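Local coordinates for acetate kinase (Entamoeba histolytica, PDB 4H0O), which is a pyrophosphate-dependent acetate kinase of the ASKHA superfamily that probably interconverts acetyl phosphate and phosphate with acetate and pyrophosphate, at residues B[170-173]-B[174-178]; B[395-398]-B[399-402]; B[288-291]-B[292-296]. All coordinates share one frame; numbering follows the deposited sequence.

All three contacts are local. Each joins two adjoining segments, so none closes a long loop, and none nests in or crosses another. Following the chain from the N terminus, interaction 1 comes first. It folds the loop after helix 163-166 back onto the short helix 174-177, at the interface with the second subunit. Interaction 3 follows at 288-296, where helix 285-293 ends at the surface beside helix 299-324. Interaction 2 comes last, in the C-terminal helix 390-402, which packs against helix 185-195 and strands 16-21 and 148-153. The nearest atoms of interactions 1 and 2 are about 23 Å apart. Interactions 2 and 3 lie on opposite sides of the chain's centre.

Interaction 1: residues B[170-173]-B[174-178]; sequences IPQP and YQSQY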
ATOM      1  N   ILE B 170       9.934   0.354  10.504  1.00 37.33           N
ATOM      2  CA  ILE B 170      11.376   0.127  10.389  1.00 31.62           C
ATOM      3  C   ILE B 170      12.092   0.634  11.651  1.00 36.66           C
ATOM      4  O   ILE B 170      11.547   1.462  12.382  1.00 33.25           O
ATOM      5  CB  ILE B 170      11.957   0.830   9.135  1.00 37.55           C
ATOM      6  CG1 ILE B 170      11.620   2.323   9.144  1.00 29.43           C
ATOM      7  CG2 ILE B 170      11.445   0.168   7.860  1.00 32.80           C
ATOM      8  CD1 ILE B 170      12.338   3.119   8.066  1.00 30.92           C
ATOM      9  N   PRO B 171      13.319   0.150  11.916  1.00 34.64           N
ATOM     10  CA  PRO B 171      13.948   0.575  13.171  1.00 36.37           C
ATOM     11  C   PRO B 171      14.666   1.910  13.043  1.00 40.16           C
ATOM     12  O   PRO B 171      14.912   2.372  11.926  1.00 40.12           O
ATOM     13  CB  PRO B 171      14.984  -0.522  13.417  1.00 40.97           C
ATOM     14  CG  PRO B 171      15.395  -0.936  12.044  1.00 37.05           C
ATOM     15  CD  PRO B 171      14.145  -0.835  11.192  1.00 40.88           C
ATOM     16  N   GLN B 172      14.995   2.517  14.181  1.00 38.17           N
ATOM     17  CA  GLN B 172      15.836   3.708  14.199  1.00 41.80           C
ATOM     18  C   GLN B 172      17.229   3.335  13.696  1.00 38.56           C
ATOM     19  O   GLN B 172      17.660   2.194  13.863  1.00 40.09           O
ATOM     20  CB  GLN B 172      15.914   4.293  15.616  1.00 34.42           C
ATOM     21  CG  GLN B 172      14.573   4.740  16.204  1.00 38.03           C
ATOM     22  CD  GLN B 172      14.008   5.979  15.527  1.00 45.10           C
ATOM     23  OE1 GLN B 172      14.629   6.553  14.632  1.00 48.28           O
ATOM     24  NE2 GLN B 172      12.820   6.398  15.957  1.00 40.24           N
ATOM     25  N   PRO B 173      17.948   4.292  13.087  1.00 39.70           N
ATOM     26  CA  PRO B 173      17.583   5.699  12.896  1.00 40.60           C
ATOM     27  C   PRO B 173      16.802   5.955  11.610  1.00 43.14           C
ATOM     28  O   PRO B 173      16.389   7.091  11.381  1.00 40.68           O
ATOM     29  CB  PRO B 173      18.944   6.386  12.806  1.00 41.15           C
ATOM     30  CG  PRO B 173      19.808   5.371  12.135  1.00 40.37           C
ATOM     31  CD  PRO B 173      19.304   4.011  12.579  1.00 38.48           C
ATOM     32  N   TYR B 174      16.610   4.925  10.791  1.00 39.16           N
ATOM     33  CA  TYR B 174      15.928   5.085   9.509  1.00 40.68           C
ATOM     34  C   TYR B 174      14.476   5.525   9.688  1.00 37.31           C
ATOM     35  O   TYR B 174      13.947   6.303   8.889  1.00 40.49           O
ATOM     36  CB  TYR B 174      16.001   3.782   8.709  1.00 37.62           C
ATOM     37  CG  TYR B 174      17.392   3.189   8.660  1.00 46.53           C
ATOM     38  CD1 TYR B 174      18.296   3.565   7.674  1.00 43.86           C
ATOM     39  CD2 TYR B 174      17.803   2.256   9.606  1.00 51.15           C
ATOM     40  CE1 TYR B 174      19.570   3.025   7.632  1.00 48.81           C
ATOM     41  CE2 TYR B 174      19.073   1.712   9.572  1.00 44.49           C
ATOM     42  CZ  TYR B 174      19.951   2.101   8.584  1.00 46.39           C
ATOM     43  OH  TYR B 174      21.216   1.559   8.552  1.00 52.68           O
ATOM     44  N   GLN B 175      13.845   5.027  10.748  1.00 40.34           N
ATOM     45  CA  GLN B 175      12.445   5.320  11.047  1.00 38.82           C
ATOM     46  C   GLN B 175      12.161   6.822  11.125  1.00 45.96           C
ATOM     47  O   GLN B 175      11.141   7.295  10.617  1.00 44.25           O
ATOM     48  CB  GLN B 175      12.031   4.633  12.354  1.00 37.26           C
ATOM     49  CG  GLN B 175      10.585   4.879  12.754  1.00 36.64           C
ATOM     50  CD  GLN B 175      10.226   4.278  14.102  1.00 31.21           C
ATOM     51  OE1 GLN B 175       9.453   4.860  14.864  1.00 46.14           O
ATOM     52  NE2 GLN B 175      10.771   3.103  14.395  1.00 34.75           N
ATOM     53  N   SER B 176      13.071   7.564  11.753  1.00 31.03           N
ATOM     54  CA  SER B 176      12.922   9.011  11.896  1.00 42.47           C
ATOM     55  C   SER B 176      13.427   9.785  10.680  1.00 42.08           C
ATOM     56  O   SER B 176      13.055  10.942  10.475  1.00 41.76           O
ATOM     57  CB  SER B 176      13.621   9.500  13.168  1.00 31.00           C
ATOM     58  OG  SER B 176      12.837   9.220  14.311  1.00 48.35           O
ATOM     59  N   GLN B 177      14.274   9.148   9.878  1.00 38.81           N
ATOM     60  CA  GLN B 177      14.788   9.782   8.668  1.00 41.05           C
ATOM     61  C   GLN B 177      13.766   9.717   7.540  1.00 39.70           C
ATOM     62  O   GLN B 177      13.838  10.488   6.584  1.00 38.33           O
ATOM     63  CB  GLN B 177      16.086   9.108   8.215  1.00 43.20           C
ATOM     64  CG  GLN B 177      17.250   9.231   9.189  1.00 43.80           C
ATOM     65  CD  GLN B 177      18.437   8.363   8.794  1.00 54.68           C
ATOM     66  OE1 GLN B 177      18.383   7.623   7.809  1.00 58.42           O
ATOM     67  NE2 GLN B 177      19.514   8.450   9.566  1.00 59.22           N
ATOM     68  N   TYR B 178      12.819   8.790   7.655  1.00 39.58           N
ATOM     69  CA  TYR B 178      11.888   8.513   6.567  1.00 40.15           C
ATOM     70  C   TYR B 178      10.430   8.542   7.013  1.00 38.89           C
ATOM     71  O   TYR B 178       9.641   7.663   6.664  1.00 34.44           O
ATOM     72  CB  TYR B 178      12.230   7.173   5.910  1.00 39.20           C
ATOM     73  CG  TYR B 178      13.649   7.115   5.393  1.00 41.07           C
ATOM     74  CD1 TYR B 178      14.096   8.028   4.446  1.00 34.51           C
ATOM     75  CD2 TYR B 178      14.542   6.153   5.849  1.00 31.72           C
ATOM     76  CE1 TYR B 178      15.394   7.985   3.969  1.00 40.69           C
ATOM     77  CE2 TYR B 178      15.845   6.103   5.377  1.00 43.10           C
ATOM     78  CZ  TYR B 178      16.263   7.023   4.436  1.00 44.81           C
ATOM     79  OH  TYR B 178      17.553   6.984   3.958  1.00 41.88           O
TER
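Ile170 and Tyr174 form the apolar centre. The CD1 methyl of Ile170 lies 3.8 Å from CB of Tyr174. It gets there because CG1 sits between the backbone N and the carbonyl carbon (chi1 55°), with CD1 extended beyond it. The same methyl meets the edge of the Tyr178 ring, 4.4 Å from CD2. Pro173 lies alongside Tyr174. Its CG is over one face of the tyrosine ring, and its CD is 3.8 Å from Tyr174 CD2. Pro171 O lies at the edge of that ring, in its plane. This is a proline-rich loop, with a cis peptide before Pro173, that leads directly into the one-turn helix 174-177 at the subunit interface.

Polar contacts follow outward. Gln175 runs extended back along the loop. Its NE2 donates to Ile170 O at 2.7 Å, almost in line with the carbonyl bond (C=O...N 167°). The backbone N of Gln175 donates to Pro171 O at 3.1 Å, from above the carbonyl plane. Toward solvent, the bent side chain of Gln172 turns its amide to Ser176. NE2 of Gln172 reaches Ser176 OG at 3.3 Å, with OG in the amide plane. A weak bond runs from Ser176 N to Gln172 OE1.

The second subunit covers much of this turn. Its Met256 packs on Tyr174, and its Gln259 takes a hydrogen bond with Tyr178 OH. Gln175 thus grips two successive loop carbonyls, one with its amide and one with its backbone, and the first bond fixes which way its buried amide is turned.

Interaction 2: residues B[395-398]-B[399-402]; sequences LQKG and KELF
Lys397 and Glu400 meet through a long salt bridge, with NZ of Lys397 3.6 Å from OE2 of Glu400. The two side chains cross at an oblique angle. The lysine is bent twice, at chi2 (61°) and again at chi4 (38°). These bends bring CE, as well as NZ, against the carboxylate: CE of Lys397 is 3.7 Å from Glu400 OE2. The glutamate is extended.

Leu401 packs beside the same lysine. Its CG lies 3.3 Å from Lys397 O, and its CD2 comes near the ammonium group. On another side of the helix, Lys399 reaches back one turn, to Leu395, in an extended chain. Its CE touches CG of Leu395 at 4.1 Å. The side chains of Lys399 and Gln396 cross at about a right angle, with NZ of Lys399 3.8 Å from Gln396 OE1. The stronger partner of this NZ is Asp34, in a salt bridge.

Backbone bonds of helix 390-402 set these spacings. Lys399 N donates to Leu395 O at 3.1 Å, and Glu400 N to Gln396 O at a similar distance. Phe402 N reaches Gly398 O at 2.8 Å, and Leu401 N adds a weak bond to the same oxygen.

Further out, Lys397 packs on Leu186 and Glu189 of helix 185-195 and on Ala152, its side chain about 9 Å from those of Arg97 and Asp154, the predicted substrate-binding and active-site residues. Leu395 rests on Val16 and Ile18, and the Phe402 ring meets Phe93. The two lysines thus point to different acids, one on the same helix and one elsewhere in the chain. The bridge to exposed Glu400 is long, so its electrostatic pull is probably modest.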
ATOM      1  N   LEU B 395      -4.073  31.722  -3.855  1.00 34.36           N
ATOM      2  CA  LEU B 395      -4.782  32.937  -3.470  1.00 36.86           C
ATOM      3  C   LEU B 395      -5.579  32.720  -2.186  1.00 42.19           C
ATOM      4  O   LEU B 395      -5.602  33.582  -1.305  1.00 37.35           O
ATOM      5  CB  LEU B 395      -5.714  33.393  -4.594  1.00 30.53           C
ATOM      6  CG  LEU B 395      -6.464  34.702  -4.328  1.00 43.93           C
ATOM      7  CD1 LEU B 395      -5.480  35.851  -4.178  1.00 44.38           C
ATOM      8  CD2 LEU B 395      -7.475  35.001  -5.425  1.00 38.22           C
ATOM      9  N   GLN B 396      -6.223  31.561  -2.081  1.00 40.71           N
ATOM     10  CA  GLN B 396      -7.036  31.233  -0.913  1.00 39.01           C
ATOM     11  C   GLN B 396      -6.196  31.179   0.361  1.00 40.89           C
ATOM     12  O   GLN B 396      -6.645  31.597   1.432  1.00 42.94           O
ATOM     13  CB  GLN B 396      -7.762  29.903  -1.125  1.00 44.41           C
ATOM     14  CG  GLN B 396      -8.639  29.482   0.047  1.00 43.26           C
ATOM     15  CD  GLN B 396      -9.792  30.440   0.288  1.00 47.65           C
ATOM     16  OE1 GLN B 396     -10.482  30.848  -0.648  1.00 52.26           O
ATOM     17  NE2 GLN B 396     -10.004  30.806   1.547  1.00 52.85           N
ATOM     18  N   LYS B 397      -4.976  30.666   0.237  1.00 34.99           N
ATOM     19  CA  LYS B 397      -4.050  30.600   1.359  1.00 40.91           C
ATOM     20  C   LYS B 397      -3.719  32.016   1.826  1.00 40.43           C
ATOM     21  O   LYS B 397      -3.489  32.256   3.015  1.00 42.41           O
ATOM     22  CB  LYS B 397      -2.773  29.852   0.957  1.00 41.31           C
ATOM     23  CG  LYS B 397      -2.069  29.143   2.114  1.00 47.89           C
ATOM     24  CD  LYS B 397      -2.992  28.096   2.744  1.00 58.46           C
ATOM     25  CE  LYS B 397      -2.645  27.820   4.201  1.00 47.96           C
ATOM     26  NZ  LYS B 397      -2.231  29.061   4.912  1.00 74.07           N
ATOM     27  N   GLY B 398      -3.724  32.958   0.885  1.00 39.96           N
ATOM     28  CA  GLY B 398      -3.457  34.348   1.200  1.00 44.85           C
ATOM     29  C   GLY B 398      -4.602  35.038   1.923  1.00 40.05           C
ATOM     30  O   GLY B 398      -4.367  35.866   2.809  1.00 38.86           O
ATOM     31  N   LYS B 399      -5.835  34.717   1.531  1.00 41.03           N
ATOM     32  CA  LYS B 399      -7.016  35.227   2.223  1.00 49.75           C
ATOM     33  C   LYS B 399      -6.979  34.769   3.673  1.00 48.64           C
ATOM     34  O   LYS B 399      -7.356  35.501   4.584  1.00 48.90           O
ATOM     35  CB  LYS B 399      -8.302  34.716   1.564  1.00 39.82           C
ATOM     36  CG  LYS B 399      -8.451  35.048   0.083  1.00 49.11           C
ATOM     37  CD  LYS B 399      -9.819  34.596  -0.436  1.00 48.29           C
ATOM     38  CE  LYS B 399      -9.867  34.582  -1.961  1.00 55.74           C
ATOM     39  NZ  LYS B 399     -11.173  34.069  -2.481  1.00 51.12           N
ATOM     40  N   GLU B 400      -6.512  33.544   3.872  1.00 38.51           N
ATOM     41  CA  GLU B 400      -6.434  32.941   5.193  1.00 41.98           C
ATOM     42  C   GLU B 400      -5.382  33.628   6.067  1.00 46.12           C
ATOM     43  O   GLU B 400      -5.558  33.761   7.277  1.00 51.65           O
ATOM     44  CB  GLU B 400      -6.114  31.454   5.037  1.00 51.22           C
ATOM     45  CG  GLU B 400      -6.068  30.650   6.316  1.00 54.00           C
ATOM     46  CD  GLU B 400      -5.861  29.172   6.041  1.00 63.58           C
ATOM     47  OE1 GLU B 400      -6.379  28.685   5.011  1.00 61.58           O
ATOM     48  OE2 GLU B 400      -5.176  28.504   6.843  1.00 62.16           O
ATOM     49  N   LEU B 401      -4.295  34.074   5.441  1.00 48.48           N
ATOM     50  CA  LEU B 401      -3.171  34.663   6.169  1.00 52.60           C
ATOM     51  C   LEU B 401      -3.292  36.173   6.377  1.00 57.94           C
ATOM     52  O   LEU B 401      -2.791  36.705   7.370  1.00 58.94           O
ATOM     53  CB  LEU B 401      -1.852  34.363   5.450  1.00 47.85           C
ATOM     54  CG  LEU B 401      -1.366  32.915   5.417  1.00 54.40           C
ATOM     55  CD1 LEU B 401      -0.046  32.814   4.673  1.00 39.24           C
ATOM     56  CD2 LEU B 401      -1.221  32.376   6.826  1.00 47.01           C
ATOM     57  N   PHE B 402      -3.943  36.860   5.442  1.00 50.82           N
ATOM     58  CA  PHE B 402      -3.985  38.321   5.458  1.00 52.38           C
ATOM     59  C   PHE B 402      -5.397  38.905   5.521  1.00 56.64           C
ATOM     60  O   PHE B 402      -5.561  40.111   5.718  1.00 50.83           O
ATOM     61  CB  PHE B 402      -3.249  38.889   4.240  1.00 44.68           C
ATOM     62  CG  PHE B 402      -1.763  38.674   4.271  1.00 52.80           C
ATOM     63  CD1 PHE B 402      -0.991  39.238   5.275  1.00 47.32           C
ATOM     64  CD2 PHE B 402      -1.135  37.927   3.287  1.00 43.21           C
ATOM     65  CE1 PHE B 402       0.380  39.052   5.305  1.00 43.13           C
ATOM     66  CE2 PHE B 402       0.237  37.734   3.310  1.00 44.66           C
ATOM     67  CZ  PHE B 402       0.994  38.300   4.319  1.00 49.26           C
TER

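Interaction 3: residues B[288-291]-B[292-296]; sequences ILHE and IETRG
Thr294, the residue just after helix 285-293, folds back on His290. Its CB sits 3.4 Å from His290 O. From there the two branches part. OG1 lies between the backbone N and the carbonyl carbon (chi1 65°), and this lets it donate to His290 O at 2.9 Å. The backbone N of Thr294 bonds the same oxygen, from the opposite face of the carbonyl plane. His290 O is therefore gripped by two donors of one residue. The other branch, CG2, lies over a face of the imidazole. It is 3.8 Å from the centroid of the His290 ring, only 16° off the ring normal, a CH-pi contact.

The helix closes here with a Schellman motif. Arg295 takes a positive phi of 51°. Gly296 N then donates to Glu291 O at 2.9 Å, and Arg295 N to Ile292 O at 3.1 Å.

The Glu291 side chain bends at chi2 and comes up against Gly296. CD of Glu291 is 3.4 Å from Gly296 CA. Its OE2 accepts a hydrogen bond from Lys298 N, so this carboxylate takes a backbone N-H beyond the turn.

On the inner side of the helix, Ile288 and Ile292 pack together, with CG2 of Ile288 4.2 Å from CD1 of Ile292. Both rest on Cys302 of helix 299-324. Leu289 faces Gln342 of helix 341-350 and lies close to Met285, a predicted ATP-binding residue.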
ATOM      1  N   ILE B 288      -5.433   6.622 -23.207  1.00 44.08           N
ATOM      2  CA  ILE B 288      -5.573   5.214 -22.842  1.00 44.06           C
ATOM      3  C   ILE B 288      -7.001   4.722 -23.070  1.00 40.71           C
ATOM      4  O   ILE B 288      -7.214   3.680 -23.693  1.00 37.64           O
ATOM      5  CB  ILE B 288      -5.158   4.977 -21.371  1.00 37.08           C
ATOM      6  CG1 ILE B 288      -3.644   5.142 -21.221  1.00 39.37           C
ATOM      7  CG2 ILE B 288      -5.580   3.597 -20.901  1.00 30.32           C
ATOM      8  CD1 ILE B 288      -3.149   5.102 -19.789  1.00 41.70           C
ATOM      9  N   LEU B 289      -7.972   5.478 -22.562  1.00 39.43           N
ATOM     10  CA  LEU B 289      -9.385   5.181 -22.770  1.00 48.19           C
ATOM     11  C   LEU B 289      -9.726   5.182 -24.258  1.00 48.10           C
ATOM     12  O   LEU B 289     -10.470   4.329 -24.739  1.00 42.06           O
ATOM     13  CB  LEU B 289     -10.252   6.213 -22.049  1.00 44.40           C
ATOM     14  CG  LEU B 289     -10.277   6.171 -20.522  1.00 45.25           C
ATOM     15  CD1 LEU B 289     -11.044   7.359 -19.970  1.00 39.12           C
ATOM     16  CD2 LEU B 289     -10.909   4.876 -20.051  1.00 44.80           C
ATOM     17  N   HIS B 290      -9.169   6.153 -24.975  1.00 52.10           N
ATOM     18  CA  HIS B 290      -9.390   6.289 -26.409  1.00 52.80           C
ATOM     19  C   HIS B 290      -8.912   5.054 -27.173  1.00 56.17           C
ATOM     20  O   HIS B 290      -9.615   4.546 -28.046  1.00 53.15           O
ATOM     21  CB  HIS B 290      -8.685   7.543 -26.924  1.00 44.74           C
ATOM     22  CG  HIS B 290      -8.985   7.862 -28.351  1.00 66.48           C
ATOM     23  ND1 HIS B 290      -8.118   7.567 -29.379  1.00 68.36           N
ATOM     24  CD2 HIS B 290     -10.059   8.458 -28.927  1.00 66.85           C
ATOM     25  CE1 HIS B 290      -8.641   7.963 -30.526  1.00 65.63           C
ATOM     26  NE2 HIS B 290      -9.820   8.507 -30.276  1.00 71.16           N
ATOM     27  N   GLU B 291      -7.720   4.569 -26.830  1.00 44.89           N
ATOM     28  CA  GLU B 291      -7.146   3.385 -27.473  1.00 50.13           C
ATOM     29  C   GLU B 291      -7.997   2.141 -27.224  1.00 52.63           C
ATOM     30  O   GLU B 291      -8.187   1.318 -28.123  1.00 51.35           O
ATOM     31  CB  GLU B 291      -5.710   3.156 -26.983  1.00 36.01           C
ATOM     32  CG  GLU B 291      -4.991   1.960 -27.620  1.00 55.26           C
ATOM     33  CD  GLU B 291      -4.367   2.284 -28.972  1.00 61.06           C
ATOM     34  OE1 GLU B 291      -4.704   3.339 -29.551  1.00 59.31           O
ATOM     35  OE2 GLU B 291      -3.539   1.481 -29.456  1.00 57.12           O
ATOM     36  N   ILE B 292      -8.502   2.009 -25.998  1.00 54.77           N
ATOM     37  CA  ILE B 292      -9.374   0.895 -25.638  1.00 48.93           C
ATOM     38  C   ILE B 292     -10.634   0.908 -26.497  1.00 52.29           C
ATOM     39  O   ILE B 292     -10.993  -0.097 -27.111  1.00 52.85           O
ATOM     40  CB  ILE B 292      -9.793   0.955 -24.153  1.00 44.29           C
ATOM     41  CG1 ILE B 292      -8.575   0.808 -23.241  1.00 44.79           C
ATOM     42  CG2 ILE B 292     -10.816  -0.128 -23.841  1.00 36.98           C
ATOM     43  CD1 ILE B 292      -8.870   1.072 -21.775  1.00 43.42           C
ATOM     44  N   GLU B 293     -11.293   2.061 -26.541  1.00 55.17           N
ATOM     45  CA  GLU B 293     -12.580   2.196 -27.218  1.00 63.38           C
ATOM     46  C   GLU B 293     -12.488   2.172 -28.746  1.00 67.20           C
ATOM     47  O   GLU B 293     -13.445   1.787 -29.419  1.00 67.98           O
ATOM     48  CB  GLU B 293     -13.300   3.456 -26.734  1.00 57.08           C
ATOM     49  CG  GLU B 293     -13.755   3.375 -25.281  1.00 62.97           C
ATOM     50  CD  GLU B 293     -14.298   4.695 -24.757  1.00 79.61           C
ATOM     51  OE1 GLU B 293     -14.010   5.747 -25.368  1.00 74.34           O
ATOM     52  OE2 GLU B 293     -15.010   4.675 -23.729  1.00 73.46           O
ATOM     53  N   THR B 294     -11.347   2.584 -29.293  1.00 64.19           N
ATOM     54  CA  THR B 294     -11.125   2.497 -30.735  1.00 54.58           C
ATOM     55  C   THR B 294     -10.468   1.171 -31.103  1.00 56.74           C
ATOM     56  O   THR B 294     -10.171   0.926 -32.274  1.00 58.94           O
ATOM     57  CB  THR B 294     -10.254   3.654 -31.270  1.00 55.62           C
ATOM     58  OG1 THR B 294      -8.938   3.572 -30.709  1.00 64.65           O
ATOM     59  CG2 THR B 294     -10.874   5.001 -30.926  1.00 60.41           C
ATOM     60  N   ARG B 295     -10.249   0.326 -30.097  1.00 61.39           N
ATOM     61  CA  ARG B 295      -9.578  -0.961 -30.281  1.00 55.83           C
ATOM     62  C   ARG B 295      -8.247  -0.836 -31.020  1.00 57.21           C
ATOM     63  O   ARG B 295      -7.956  -1.612 -31.932  1.00 54.80           O
ATOM     64  CB  ARG B 295     -10.490  -1.964 -30.995  1.00 58.33           C
ATOM     65  CG  ARG B 295     -11.676  -2.413 -30.162  1.00 56.98           C
ATOM     66  CD  ARG B 295     -12.395  -3.589 -30.799  1.00 66.50           C
ATOM     67  NE  ARG B 295     -13.271  -4.252 -29.838  1.00 82.07           N
ATOM     68  CZ  ARG B 295     -12.871  -5.215 -29.015  1.00 92.16           C
ATOM     69  NH1 ARG B 295     -11.612  -5.629 -29.049  1.00 89.75           N
ATOM     70  NH2 ARG B 295     -13.725  -5.765 -28.162  1.00 90.94           N
ATOM     71  N   GLY B 296      -7.443   0.143 -30.618  1.00 51.90           N
ATOM     72  CA  GLY B 296      -6.129   0.330 -31.201  1.00 45.57           C
ATOM     73  C   GLY B 296      -5.210  -0.846 -30.927  1.00 52.50           C
ATOM     74  O   GLY B 296      -5.569  -1.767 -30.188  1.00 45.33           O
TER